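Local structure of 3-methylaspartate ammonia-lyase (Citrobacter amalonaticus, 1KKO) at residues T234-V239 with K303-E308; P269-G274 with R379-L384; V191-L196 with R212-W217; G274-G279 with T289-E294. The protein catalyses the reversible anti elimination of ammonia from (2S,3S)-3-methyl-L-aspartate to give mesaconate, using magnesium as cofactor. All blocks are in the same frame, centred on the assembly; numbering follows the deposited sequence.

How the interactions relate
Along the chain, interaction 3 comes first: it closes the loop from strand 191-194, past the short helix 200-204, to helix 209-225, before interaction 1 opens at strand 234-238. Interaction 2 opens at strand 270-273, and interaction 4, which shares Gly274 with it, opens and closes within the next turn and helix 281-298, nested inside both longer loops. Interaction 1 then closes at 303-308 and interaction 2 at 379-384, so these two cross. Interactions 1 and 2 span the barrel interior and meet directly, Leu235 O lying 2.8 Å from Tyr271 N; interactions 3 and 4 join strand ends to outer helices.

Interaction 1 (T234-V239 with K303-E308); sequences TLHIDV and KIVADE
His236 overlaps Val305 through its ring carbon CE1, which lies 4.1 Å from Val305 CG2 and is approached obliquely, the two side chains crossing at about a right angle. The ring is held at both nitrogens by residues outside: ND1 is hydrogen-bonded to Arg382 NH1 and NE2 to Glu273 OE1, which fixes its rotation and links it as a second-shell residue to a magnesium ligand. Two residues further along, Asp238 ends its strand and Asp307 lies just past the other, with Asp238 OD2 4.0 Å from Asp307 OD2 and the carboxylate planes 67° apart. Strand 270-273 runs between strands 234-238 and 303-306 in the enolase-superfamily TIM barrel, and its Glu273 joins these two aspartates as the magnesium-binding residues at or just past the C-terminal strand ends. Both aspartates have CG anti to the backbone N (chi1 -169° and 177°), which for Asp238 carries the carboxylate closer to Asp307 than its CB bond alone points. Two waters span the gap. Water 1 donates to Asp238 OD1 at 2.6 Å and to Asp307 OD2 at 2.9 Å; water 2 lies 2.8 Å from Asp238 OD2 and 2.6 Å from Asp307 OD2, with more acceptors around it than it has protons.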
loop_
_atom_site.group_PDB
_atom_site.type_symbol
_atom_site.label_atom_id
_atom_site.label_comp_id
_atom_site.label_asym_id
_atom_site.label_seq_id
_atom_site.Cartn_x
_atom_site.Cartn_y
_atom_site.Cartn_z
ATOM N N THR A 234 2.110 -17.625 14.724
ATOM C CA THR A 234 1.392 -18.763 14.165
ATOM C C THR A 234 1.715 -18.896 12.689
ATOM O O THR A 234 1.847 -17.892 11.988
ATOM C CB THR A 234 -0.106 -18.550 14.361
ATOM O OG1 THR A 234 -0.406 -18.734 15.745
ATOM C CG2 THR A 234 -0.949 -19.591 13.630
ATOM N N LEU A 235 1.854 -20.132 12.224
ATOM C CA LEU A 235 2.099 -20.415 10.816
ATOM C C LEU A 235 0.782 -20.744 10.134
ATOM O O LEU A 235 -0.021 -21.516 10.648
ATOM C CB LEU A 235 3.076 -21.575 10.666
ATOM C CG LEU A 235 4.368 -21.443 11.475
ATOM C CD1 LEU A 235 5.282 -22.616 11.142
ATOM C CD2 LEU A 235 5.049 -20.106 11.208
ATOM N N HIS A 236 0.557 -20.142 8.973
ATOM C CA HIS A 236 -0.685 -20.328 8.228
ATOM C C HIS A 236 -0.261 -20.355 6.770
ATOM O O HIS A 236 0.284 -19.382 6.245
ATOM C CB HIS A 236 -1.623 -19.172 8.567
ATOM C CG HIS A 236 -2.937 -19.160 7.852
ATOM N ND1 HIS A 236 -4.061 -18.604 8.422
ATOM C CD2 HIS A 236 -3.297 -19.548 6.607
ATOM C CE1 HIS A 236 -5.056 -18.652 7.556
ATOM N NE2 HIS A 236 -4.620 -19.215 6.444
ATOM N N ILE A 237 -0.463 -21.504 6.139
ATOM C CA ILE A 237 -0.041 -21.736 4.770
ATOM C C ILE A 237 -1.234 -22.193 3.948
ATOM O O ILE A 237 -1.991 -23.057 4.377
ATOM C CB ILE A 237 1.084 -22.792 4.750
ATOM C CG1 ILE A 237 2.336 -22.231 5.447
ATOM C CG2 ILE A 237 1.386 -23.238 3.320
ATOM C CD1 ILE A 237 3.414 -23.269 5.755
ATOM N N ASP A 238 -1.409 -21.576 2.780
ATOM C CA ASP A 238 -2.514 -21.875 1.873
ATOM C C ASP A 238 -1.994 -22.746 0.744
ATOM O O ASP A 238 -1.063 -22.362 0.012
ATOM C CB ASP A 238 -3.082 -20.574 1.302
ATOM C CG ASP A 238 -4.402 -20.753 0.557
ATOM O OD1 ASP A 238 -4.816 -21.895 0.197
ATOM O OD2 ASP A 238 -5.091 -19.734 0.289
ATOM N N VAL A 239 -2.606 -23.915 0.598
ATOM C CA VAL A 239 -2.150 -24.899 -0.379
ATOM C C VAL A 239 -3.061 -25.101 -1.583
ATOM O O VAL A 239 -2.820 -25.992 -2.391
ATOM C CB VAL A 239 -1.840 -26.236 0.294
ATOM C CG1 VAL A 239 -0.844 -26.034 1.421
ATOM C CG2 VAL A 239 -3.106 -26.891 0.827
ATOM N N LYS A 303 -4.434 -27.296 12.449
ATOM C CA LYS A 303 -5.793 -26.890 12.124
ATOM C C LYS A 303 -5.967 -26.645 10.628
ATOM O O LYS A 303 -5.003 -26.342 9.949
ATOM C CB LYS A 303 -6.152 -25.631 12.912
ATOM C CG LYS A 303 -6.296 -25.893 14.412
ATOM C CD LYS A 303 -6.561 -24.609 15.166
ATOM C CE LYS A 303 -6.739 -24.823 16.650
ATOM N NZ LYS A 303 -6.798 -23.509 17.344
ATOM N N ILE A 304 -7.188 -26.800 10.131
ATOM C CA ILE A 304 -7.466 -26.511 8.720
ATOM C C ILE A 304 -8.470 -25.368 8.589
ATOM O O ILE A 304 -9.325 -25.139 9.457
ATOM C CB ILE A 304 -7.889 -27.763 7.895
ATOM C CG1 ILE A 304 -9.180 -28.385 8.423
ATOM C CG2 ILE A 304 -6.737 -28.767 7.841
ATOM C CD1 ILE A 304 -9.800 -29.402 7.472
ATOM N N VAL A 305 -8.321 -24.651 7.479
ATOM C CA VAL A 305 -9.093 -23.463 7.181
ATOM C C VAL A 305 -9.860 -23.643 5.872
ATOM O O VAL A 305 -9.267 -23.962 4.838
ATOM C CB VAL A 305 -8.163 -22.242 7.020
ATOM C CG1 VAL A 305 -8.984 -20.959 6.904
ATOM C CG2 VAL A 305 -7.185 -22.148 8.168
ATOM N N ALA A 306 -11.170 -23.421 5.904
ATOM C CA ALA A 306 -11.985 -23.432 4.699
ATOM C C ALA A 306 -11.808 -22.129 3.954
ATOM O O ALA A 306 -11.616 -21.072 4.543
ATOM C CB ALA A 306 -13.422 -23.630 5.035
ATOM N N ASP A 307 -11.903 -22.198 2.639
ATOM C CA ASP A 307 -11.795 -21.005 1.809
ATOM C C ASP A 307 -12.631 -21.209 0.546
ATOM O O ASP A 307 -13.718 -20.647 0.422
ATOM C CB ASP A 307 -10.328 -20.742 1.499
ATOM C CG ASP A 307 -10.116 -19.573 0.581
ATOM O OD1 ASP A 307 -10.983 -18.681 0.487
ATOM O OD2 ASP A 307 -9.070 -19.466 -0.090
ATOM N N GLU A 308 -12.134 -22.029 -0.376
ATOM C CA GLU A 308 -12.859 -22.311 -1.612
ATOM C C GLU A 308 -14.278 -22.811 -1.313
ATOM O O GLU A 308 -14.478 -23.681 -0.469
ATOM C CB GLU A 308 -12.130 -23.375 -2.443
ATOM C CG GLU A 308 -10.671 -23.100 -2.787
ATOM C CD GLU A 308 -9.671 -23.634 -1.763
ATOM O OE1 GLU A 308 -10.030 -23.811 -0.574
ATOM O OE2 GLU A 308 -8.504 -23.875 -2.158
HETATM O O HOH W 1 -7.428 -21.862 0.012
HETATM O O HOH W 2 -7.047 -17.803 0.060
#

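Interaction 2 (P269-G274 with R379-L384); sequences PLYIEG and RPMRML
Arg382 sets its guanidinium over one face of the Tyr271 ring in a cation-pi contact: Arg382 CZ lies 4.0 Å from the ring centroid and only 5° off the ring normal. The two planes are 79° apart, so the guanidinium does not stack flat but stands on the ring by its edge. NH1 sits 3.4 Å above the plane of the Tyr271 ring, over its centre, while NH2 leans toward the hydroxyl end, 3.3 Å from Tyr271 CE1. The arginine starts extended, with CG anti to the backbone N, and bends at chi3 to -57°, which turns both terminal nitrogens onto the ring. NH1 is also hydrogen-bonded to His236 ND1, a second grip that limits rotation of the group. Tyr271, with CG anti to the carbonyl carbon, directs its ring into the barrel; its OH is hydrogen-bonded to Glu354 OE1 and Lys303 NZ. The selenomethionine Met381, bent at both chi2 and chi3, brings its CE methyl to 3.5 Å from Tyr271 OH, crossing the tyrosine at about a right angle. Strands 270-273 and 382-384 are the fourth and eighth of the eight-stranded barrel and thus face each other across its interior; strand 382-384 follows helix 365-378 and lies between strands 354-357 and 169-170, and strand 270-273 between 234-238 and 303-306.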
loop_
_atom_site.group_PDB
_atom_site.type_symbol
_atom_site.label_atom_id
_atom_site.label_comp_id
_atom_site.label_asym_id
_atom_site.label_seq_id
_atom_site.Cartn_x
_atom_site.Cartn_y
_atom_site.Cartn_z
ATOM N N PRO A 269 2.206 -22.813 16.312
ATOM C CA PRO A 269 0.925 -23.355 15.848
ATOM C C PRO A 269 0.856 -23.352 14.335
ATOM O O PRO A 269 1.366 -22.422 13.711
ATOM C CB PRO A 269 -0.105 -22.394 16.434
ATOM C CG PRO A 269 0.586 -21.678 17.543
ATOM C CD PRO A 269 2.031 -21.639 17.185
ATOM N N LEU A 270 0.248 -24.377 13.756
ATOM C CA LEU A 270 0.185 -24.513 12.313
ATOM C C LEU A 270 -1.248 -24.624 11.823
ATOM O O LEU A 270 -2.054 -25.386 12.359
ATOM C CB LEU A 270 0.996 -25.732 11.858
ATOM C CG LEU A 270 1.007 -26.036 10.360
ATOM C CD1 LEU A 270 1.707 -24.924 9.580
ATOM C CD2 LEU A 270 1.682 -27.379 10.099
ATOM N N TYR A 271 -1.538 -23.831 10.791
ATOM C CA TYR A 271 -2.810 -23.849 10.098
ATOM C C TYR A 271 -2.560 -24.106 8.616
ATOM O O TYR A 271 -1.658 -23.494 8.025
ATOM C CB TYR A 271 -3.494 -22.495 10.214
ATOM C CG TYR A 271 -4.150 -22.198 11.539
ATOM C CD1 TYR A 271 -3.398 -21.956 12.674
ATOM C CD2 TYR A 271 -5.526 -22.144 11.648
ATOM C CE1 TYR A 271 -4.007 -21.680 13.898
ATOM C CE2 TYR A 271 -6.148 -21.838 12.858
ATOM C CZ TYR A 271 -5.381 -21.605 13.973
ATOM O OH TYR A 271 -5.998 -21.303 15.173
ATOM N N ILE A 272 -3.361 -24.993 8.026
ATOM C CA ILE A 272 -3.293 -25.261 6.596
ATOM C C ILE A 272 -4.625 -24.879 5.970
ATOM O O ILE A 272 -5.662 -25.429 6.321
ATOM C CB ILE A 272 -2.993 -26.747 6.317
ATOM C CG1 ILE A 272 -1.629 -27.154 6.885
ATOM C CG2 ILE A 272 -3.081 -27.036 4.808
ATOM C CD1 ILE A 272 -0.428 -26.453 6.274
ATOM N N GLU A 273 -4.584 -23.901 5.075
ATOM C CA GLU A 273 -5.781 -23.417 4.402
ATOM C C GLU A 273 -5.966 -24.099 3.054
ATOM O O GLU A 273 -4.998 -24.337 2.329
ATOM C CB GLU A 273 -5.718 -21.890 4.240
ATOM C CG GLU A 273 -6.955 -21.296 3.582
ATOM C CD GLU A 273 -7.049 -19.787 3.693
ATOM O OE1 GLU A 273 -6.063 -19.130 4.065
ATOM O OE2 GLU A 273 -8.130 -19.250 3.386
ATOM N N GLY A 274 -7.213 -24.415 2.741
ATOM C CA GLY A 274 -7.547 -25.020 1.468
ATOM C C GLY A 274 -6.852 -26.336 1.175
ATOM O O GLY A 274 -6.283 -26.508 0.109
ATOM N N ARG A 379 -14.648 -8.907 16.360
ATOM C CA ARG A 379 -13.692 -9.768 17.047
ATOM C C ARG A 379 -13.394 -11.097 16.379
ATOM O O ARG A 379 -13.517 -12.154 16.988
ATOM C CB ARG A 379 -14.143 -10.022 18.492
ATOM C CG ARG A 379 -14.484 -8.766 19.258
ATOM C CD ARG A 379 -13.456 -7.698 19.143
ATOM N NE ARG A 379 -12.148 -8.187 19.532
ATOM C CZ ARG A 379 -11.056 -7.452 19.495
ATOM N NH1 ARG A 379 -11.137 -6.191 19.072
ATOM N NH2 ARG A 379 -9.894 -7.956 19.884
ATOM N N PRO A 380 -12.958 -11.071 15.129
ATOM C CA PRO A 380 -12.511 -12.311 14.508
ATOM C C PRO A 380 -11.195 -12.741 15.168
ATOM O O PRO A 380 -10.532 -11.944 15.829
ATOM C CB PRO A 380 -12.272 -11.900 13.052
ATOM C CG PRO A 380 -11.880 -10.449 13.163
ATOM C CD PRO A 380 -12.814 -9.913 14.223
HETATM N N MSE A 381 -10.821 -13.992 14.974
HETATM C CA MSE A 381 -9.571 -14.523 15.481
HETATM C C MSE A 381 -8.335 -14.085 14.702
HETATM O O MSE A 381 -7.232 -14.116 15.233
HETATM C CB MSE A 381 -9.663 -16.046 15.421
HETATM C CG MSE A 381 -9.768 -16.662 16.767
HETATM SE SE MSE A 381 -7.987 -16.869 17.443
HETATM C CE MSE A 381 -7.560 -18.581 16.758
ATOM N N ARG A 382 -8.530 -13.686 13.447
ATOM C CA ARG A 382 -7.431 -13.381 12.560
ATOM C C ARG A 382 -7.914 -12.429 11.496
ATOM O O ARG A 382 -9.062 -12.491 11.095
ATOM C CB ARG A 382 -6.986 -14.683 11.898
ATOM C CG ARG A 382 -5.716 -14.623 11.068
ATOM C CD ARG A 382 -5.099 -15.984 10.808
ATOM N NE ARG A 382 -4.836 -16.650 12.076
ATOM C CZ ARG A 382 -4.625 -17.944 12.245
ATOM N NH1 ARG A 382 -4.576 -18.774 11.220
ATOM N NH2 ARG A 382 -4.469 -18.416 13.476
HETATM N N MSE A 383 -7.031 -11.544 11.044
HETATM C CA MSE A 383 -7.363 -10.616 9.973
HETATM C C MSE A 383 -6.214 -10.527 8.988
HETATM O O MSE A 383 -5.058 -10.418 9.369
HETATM C CB MSE A 383 -7.663 -9.229 10.529
HETATM C CG MSE A 383 -7.887 -8.190 9.435
HETATM SE SE MSE A 383 -8.704 -6.549 10.070
HETATM C CE MSE A 383 -7.567 -6.179 11.499
ATOM N N LEU A 384 -6.546 -10.583 7.711
ATOM C CA LEU A 384 -5.552 -10.489 6.657
ATOM C C LEU A 384 -4.947 -9.096 6.507
ATOM O O LEU A 384 -5.665 -8.091 6.466
ATOM C CB LEU A 384 -6.179 -10.888 5.323
ATOM C CG LEU A 384 -5.292 -10.806 4.072
ATOM C CD1 LEU A 384 -4.172 -11.844 4.123
ATOM C CD2 LEU A 384 -6.152 -10.987 2.829
#

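Interaction 3 (V191-L196 with R212-W217); sequences VLPHAL and REYVRW
With chi1 at 179°, Tyr214 swings CG anti to its own backbone N and projects its ring from the helix onto Pro193 and Ala195. The backbone on the other side is just as particular: the peptide before Pro193 is cis, and His194 adopts phi/psi of 74°/-62°, the conformation of a classic gamma-turn, closed by a weak hydrogen bond, Ala195 N to Pro193 O, 2.9 Å. The turn presents the proline ring and the Ala195 methyl to the helix while the His194 CB bond points away from it. Pro193 CG meets the tyrosine at its edge, near the ring plane, 3.3 Å from Tyr214 OH; the two side chains run past each other in opposite directions. Ala195 CB comes in obliquely, 3.6 Å from Tyr214 CE2 and 3.8 Å from Tyr214 OH. The hydroxyl is hydrogen-bonded to Arg177 O. His194, assigned as a transition-state stabilizer, touches Asp238 with its side chain, so this turn has an apolar side against the helix and a side facing Asp238 of the magnesium site. Strand 191-194 and helix 209-225 form a strand-to-helix unit of the TIM barrel: the strand pairs with 234-238 on one side and hydrogen-bonds to Gly171 and Ser173, just after strand 169-170, on the other, and helix 179-186 flanks the contact, with Val181 touching both Pro193 and Tyr214.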
loop_
_atom_site.group_PDB
_atom_site.type_symbol
_atom_site.label_atom_id
_atom_site.label_comp_id
_atom_site.label_asym_id
_atom_site.label_seq_id
_atom_site.Cartn_x
_atom_site.Cartn_y
_atom_site.Cartn_z
ATOM N N VAL A 191 0.923 -13.702 12.383
ATOM C CA VAL A 191 0.615 -14.925 11.663
ATOM C C VAL A 191 1.224 -14.801 10.268
ATOM O O VAL A 191 1.128 -13.739 9.648
ATOM C CB VAL A 191 -0.908 -15.129 11.551
ATOM C CG1 VAL A 191 -1.216 -16.515 10.975
ATOM C CG2 VAL A 191 -1.597 -14.939 12.904
ATOM N N LEU A 192 1.805 -15.874 9.747
ATOM C CA LEU A 192 2.510 -15.786 8.481
ATOM C C LEU A 192 2.708 -17.179 7.931
ATOM O O LEU A 192 2.622 -18.146 8.689
ATOM C CB LEU A 192 3.871 -15.105 8.681
ATOM C CG LEU A 192 4.966 -15.889 9.406
ATOM C CD1 LEU A 192 6.315 -15.227 9.173
ATOM C CD2 LEU A 192 4.689 -16.068 10.895
ATOM N N PRO A 193 3.074 -17.317 6.660
ATOM C CA PRO A 193 3.244 -16.268 5.655
ATOM C C PRO A 193 2.404 -16.503 4.398
ATOM O O PRO A 193 2.672 -15.856 3.378
ATOM C CB PRO A 193 4.692 -16.488 5.264
ATOM C CG PRO A 193 4.731 -18.022 5.168
ATOM C CD PRO A 193 3.727 -18.547 6.197
ATOM N N HIS A 194 1.434 -17.415 4.477
ATOM C CA HIS A 194 0.589 -17.833 3.362
ATOM C C HIS A 194 1.345 -18.739 2.364
ATOM O O HIS A 194 0.951 -19.901 2.160
ATOM C CB HIS A 194 -0.094 -16.630 2.697
ATOM C CG HIS A 194 -1.036 -17.010 1.608
ATOM N ND1 HIS A 194 -2.407 -16.973 1.729
ATOM C CD2 HIS A 194 -0.777 -17.435 0.350
ATOM C CE1 HIS A 194 -2.948 -17.364 0.587
ATOM N NE2 HIS A 194 -1.980 -17.631 -0.270
ATOM N N ALA A 195 2.398 -18.197 1.748
ATOM C CA ALA A 195 3.351 -18.942 0.915
ATOM C C ALA A 195 2.877 -19.397 -0.452
ATOM O O ALA A 195 3.657 -19.994 -1.192
ATOM C CB ALA A 195 3.929 -20.111 1.694
ATOM N N LEU A 196 1.616 -19.139 -0.782
ATOM C CA LEU A 196 1.071 -19.402 -2.118
ATOM C C LEU A 196 1.541 -20.751 -2.662
ATOM O O LEU A 196 2.181 -20.833 -3.712
ATOM C CB LEU A 196 1.455 -18.265 -3.068
ATOM C CG LEU A 196 0.719 -18.208 -4.408
ATOM C CD1 LEU A 196 -0.764 -18.072 -4.252
ATOM C CD2 LEU A 196 1.271 -17.047 -5.210
ATOM N N ARG A 212 7.011 -29.766 3.169
ATOM C CA ARG A 212 7.603 -30.184 4.431
ATOM C C ARG A 212 8.894 -29.413 4.699
ATOM O O ARG A 212 9.108 -28.880 5.791
ATOM C CB ARG A 212 7.907 -31.677 4.409
ATOM C CG ARG A 212 8.569 -32.151 5.677
ATOM C CD ARG A 212 8.926 -33.621 5.671
ATOM N NE ARG A 212 7.762 -34.403 5.302
ATOM C CZ ARG A 212 6.721 -34.614 6.090
ATOM N NH1 ARG A 212 6.691 -34.123 7.327
ATOM N NH2 ARG A 212 5.702 -35.324 5.639
ATOM N N GLU A 213 9.735 -29.346 3.677
ATOM C CA GLU A 213 11.013 -28.667 3.774
ATOM C C GLU A 213 10.810 -27.163 3.961
ATOM O O GLU A 213 11.569 -26.514 4.676
ATOM C CB GLU A 213 11.864 -28.999 2.549
ATOM C CG GLU A 213 12.137 -30.499 2.477
ATOM C CD GLU A 213 13.289 -30.881 1.575
ATOM O OE1 GLU A 213 14.350 -30.230 1.660
ATOM O OE2 GLU A 213 13.136 -31.853 0.796
ATOM N N TYR A 214 9.769 -26.621 3.339
ATOM C CA TYR A 214 9.463 -25.206 3.511
ATOM C C TYR A 214 9.031 -24.876 4.946
ATOM O O TYR A 214 9.457 -23.865 5.511
ATOM C CB TYR A 214 8.391 -24.752 2.525
ATOM C CG TYR A 214 8.068 -23.290 2.730
ATOM C CD1 TYR A 214 8.954 -22.305 2.310
ATOM C CD2 TYR A 214 6.913 -22.892 3.395
ATOM C CE1 TYR A 214 8.690 -20.975 2.524
ATOM C CE2 TYR A 214 6.641 -21.563 3.601
ATOM C CZ TYR A 214 7.534 -20.608 3.175
ATOM O OH TYR A 214 7.249 -19.277 3.396
ATOM N N VAL A 215 8.186 -25.712 5.548
ATOM C CA VAL A 215 7.741 -25.448 6.907
ATOM C C VAL A 215 8.941 -25.435 7.845
ATOM O O VAL A 215 9.034 -24.602 8.747
ATOM C CB VAL A 215 6.686 -26.456 7.394
ATOM C CG1 VAL A 215 6.312 -26.180 8.831
ATOM C CG2 VAL A 215 5.439 -26.381 6.527
ATOM N N ARG A 216 9.865 -26.368 7.628
ATOM C CA ARG A 216 11.064 -26.446 8.450
ATOM C C ARG A 216 11.925 -25.203 8.254
ATOM O O ARG A 216 12.446 -24.637 9.219
ATOM C CB ARG A 216 11.861 -27.705 8.102
ATOM C CG ARG A 216 13.095 -27.906 8.964
ATOM C CD ARG A 216 12.791 -28.025 10.431
ATOM N NE ARG A 216 13.902 -27.577 11.257
ATOM C CZ ARG A 216 14.210 -28.092 12.438
ATOM N NH1 ARG A 216 13.485 -29.082 12.949
ATOM N NH2 ARG A 216 15.247 -27.613 13.111
ATOM N N TRP A 217 12.076 -24.791 6.999
ATOM C CA TRP A 217 12.844 -23.597 6.689
ATOM C C TRP A 217 12.210 -22.398 7.385
ATOM O O TRP A 217 12.895 -21.554 7.952
ATOM C CB TRP A 217 12.897 -23.337 5.188
ATOM C CG TRP A 217 13.614 -22.069 4.906
ATOM C CD1 TRP A 217 14.959 -21.908 4.761
ATOM C CD2 TRP A 217 13.044 -20.761 4.824
ATOM N NE1 TRP A 217 15.261 -20.583 4.561
ATOM C CE2 TRP A 217 14.100 -19.856 4.595
ATOM C CE3 TRP A 217 11.740 -20.258 4.893
ATOM C CZ2 TRP A 217 13.895 -18.483 4.453
ATOM C CZ3 TRP A 217 11.542 -18.899 4.754
ATOM C CH2 TRP A 217 12.611 -18.030 4.527
#

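Interaction 4 (G274-G279 with T289-E294); sequences GPVDAG and TAITKE
One methyl group, Ile291 CD1, makes all the close contacts on the helix side, meeting both Pro275 and Val276. They lie in the turn that leads from strand 270-273 into helix 281-298 of the TIM barrel, so the helix packs back on its own connection. Val276 and Ile291 reach toward each other tip to tip, with Val276 CG1 3.7 Å and Val276 CG2 4.1 Å from Ile291 CD1; the methyl therefore rests against both valine branches. Pro275 approaches obliquely, its CG 4.1 Å from the same CD1. The isoleucine is extended at chi2 (167°), which carries CD1 away from the helix backbone to the loop. All three residues are buried, and Ile291 also touches Ile304 of strand 303-306 and Pro251, bringing the helix against the next strand and the preceding helix, 251-260. Gly274, which leads into the turn, has positive phi, and its N is hydrogen-bonded to Val305 O. Beyond Val276 the chain tightens into an Asx turn, and Gly279 has positive phi, at backbone angles where a side chain would collide with the carbonyl oxygen of Ala278. Its backbone N donates to Asp277 OD1 at 2.9 Å and 144°, arriving 35° out of the carboxylate plane.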
loop_
_atom_site.group_PDB
_atom_site.type_symbol
_atom_site.label_atom_id
_atom_site.label_comp_id
_atom_site.label_asym_id
_atom_site.label_seq_id
_atom_site.Cartn_x
_atom_site.Cartn_y
_atom_site.Cartn_z
ATOM N N GLY A 274 -7.213 -24.415 2.741
ATOM C CA GLY A 274 -7.547 -25.020 1.468
ATOM C C GLY A 274 -6.852 -26.336 1.175
ATOM O O GLY A 274 -6.283 -26.508 0.109
ATOM N N PRO A 275 -6.883 -27.299 2.083
ATOM C CA PRO A 275 -6.159 -28.548 1.821
ATOM C C PRO A 275 -6.638 -29.296 0.572
ATOM O O PRO A 275 -5.814 -29.922 -0.105
ATOM C CB PRO A 275 -6.420 -29.369 3.085
ATOM C CG PRO A 275 -7.648 -28.804 3.658
ATOM C CD PRO A 275 -7.533 -27.317 3.408
ATOM N N VAL A 276 -7.934 -29.221 0.288
ATOM C CA VAL A 276 -8.525 -29.891 -0.861
ATOM C C VAL A 276 -9.501 -28.944 -1.529
ATOM O O VAL A 276 -9.953 -27.979 -0.916
ATOM C CB VAL A 276 -9.302 -31.145 -0.410
ATOM C CG1 VAL A 276 -8.395 -32.096 0.317
ATOM C CG2 VAL A 276 -10.471 -30.734 0.471
ATOM N N ASP A 277 -9.789 -29.187 -2.801
ATOM C CA ASP A 277 -10.819 -28.450 -3.518
ATOM C C ASP A 277 -11.719 -29.475 -4.208
ATOM O O ASP A 277 -11.384 -30.002 -5.275
ATOM C CB ASP A 277 -10.221 -27.494 -4.537
ATOM C CG ASP A 277 -11.275 -26.715 -5.288
ATOM O OD1 ASP A 277 -12.484 -26.971 -5.104
ATOM O OD2 ASP A 277 -10.990 -25.818 -6.107
ATOM N N ALA A 278 -12.862 -29.752 -3.594
ATOM C CA ALA A 278 -13.810 -30.740 -4.103
ATOM C C ALA A 278 -14.653 -30.235 -5.268
ATOM O O ALA A 278 -15.438 -31.000 -5.826
ATOM C CB ALA A 278 -14.707 -31.213 -2.977
ATOM N N GLY A 279 -14.524 -28.959 -5.624
ATOM C CA GLY A 279 -15.181 -28.431 -6.816
ATOM C C GLY A 279 -16.605 -27.945 -6.681
ATOM O O GLY A 279 -17.196 -27.450 -7.642
ATOM N N THR A 289 -14.850 -31.881 6.546
ATOM C CA THR A 289 -15.344 -32.544 7.754
ATOM C C THR A 289 -14.580 -33.836 7.991
ATOM O O THR A 289 -14.144 -34.128 9.096
ATOM C CB THR A 289 -16.847 -32.825 7.627
ATOM O OG1 THR A 289 -17.569 -31.589 7.510
ATOM C CG2 THR A 289 -17.400 -33.497 8.887
ATOM N N ALA A 290 -14.407 -34.608 6.929
ATOM C CA ALA A 290 -13.663 -35.856 7.012
ATOM C C ALA A 290 -12.194 -35.654 7.388
ATOM O O ALA A 290 -11.640 -36.416 8.171
ATOM C CB ALA A 290 -13.786 -36.624 5.718
ATOM N N ILE A 291 -11.541 -34.627 6.839
ATOM C CA ILE A 291 -10.159 -34.360 7.217
ATOM C C ILE A 291 -10.085 -33.976 8.698
ATOM O O ILE A 291 -9.193 -34.435 9.416
ATOM C CB ILE A 291 -9.526 -33.257 6.331
ATOM C CG1 ILE A 291 -9.449 -33.730 4.878
ATOM C CG2 ILE A 291 -8.136 -32.885 6.847
ATOM C CD1 ILE A 291 -9.125 -32.612 3.891
ATOM N N THR A 292 -11.000 -33.115 9.132
ATOM C CA THR A 292 -11.044 -32.676 10.520
ATOM C C THR A 292 -11.217 -33.888 11.440
ATOM O O THR A 292 -10.504 -34.020 12.437
ATOM C CB THR A 292 -12.190 -31.672 10.687
ATOM O OG1 THR A 292 -11.910 -30.501 9.902
ATOM C CG2 THR A 292 -12.278 -31.143 12.122
ATOM N N LYS A 293 -12.134 -34.779 11.074
ATOM C CA LYS A 293 -12.378 -35.996 11.852
ATOM C C LYS A 293 -11.096 -36.798 12.024
ATOM O O LYS A 293 -10.769 -37.245 13.130
ATOM C CB LYS A 293 -13.431 -36.862 11.159
ATOM C CG LYS A 293 -13.886 -38.069 11.976
ATOM C CD LYS A 293 -14.752 -39.016 11.157
ATOM C CE LYS A 293 -15.233 -40.194 11.992
ATOM N NZ LYS A 293 -15.844 -41.260 11.154
ATOM N N GLU A 294 -10.359 -37.007 10.940
ATOM C CA GLU A 294 -9.123 -37.777 11.032
ATOM C C GLU A 294 -8.020 -37.053 11.821
ATOM O O GLU A 294 -7.263 -37.693 12.552
ATOM C CB GLU A 294 -8.632 -38.202 9.645
ATOM C CG GLU A 294 -7.358 -39.036 9.645
ATOM C CD GLU A 294 -7.515 -40.429 10.239
ATOM O OE1 GLU A 294 -8.645 -40.835 10.584
ATOM O OE2 GLU A 294 -6.482 -41.121 10.360
#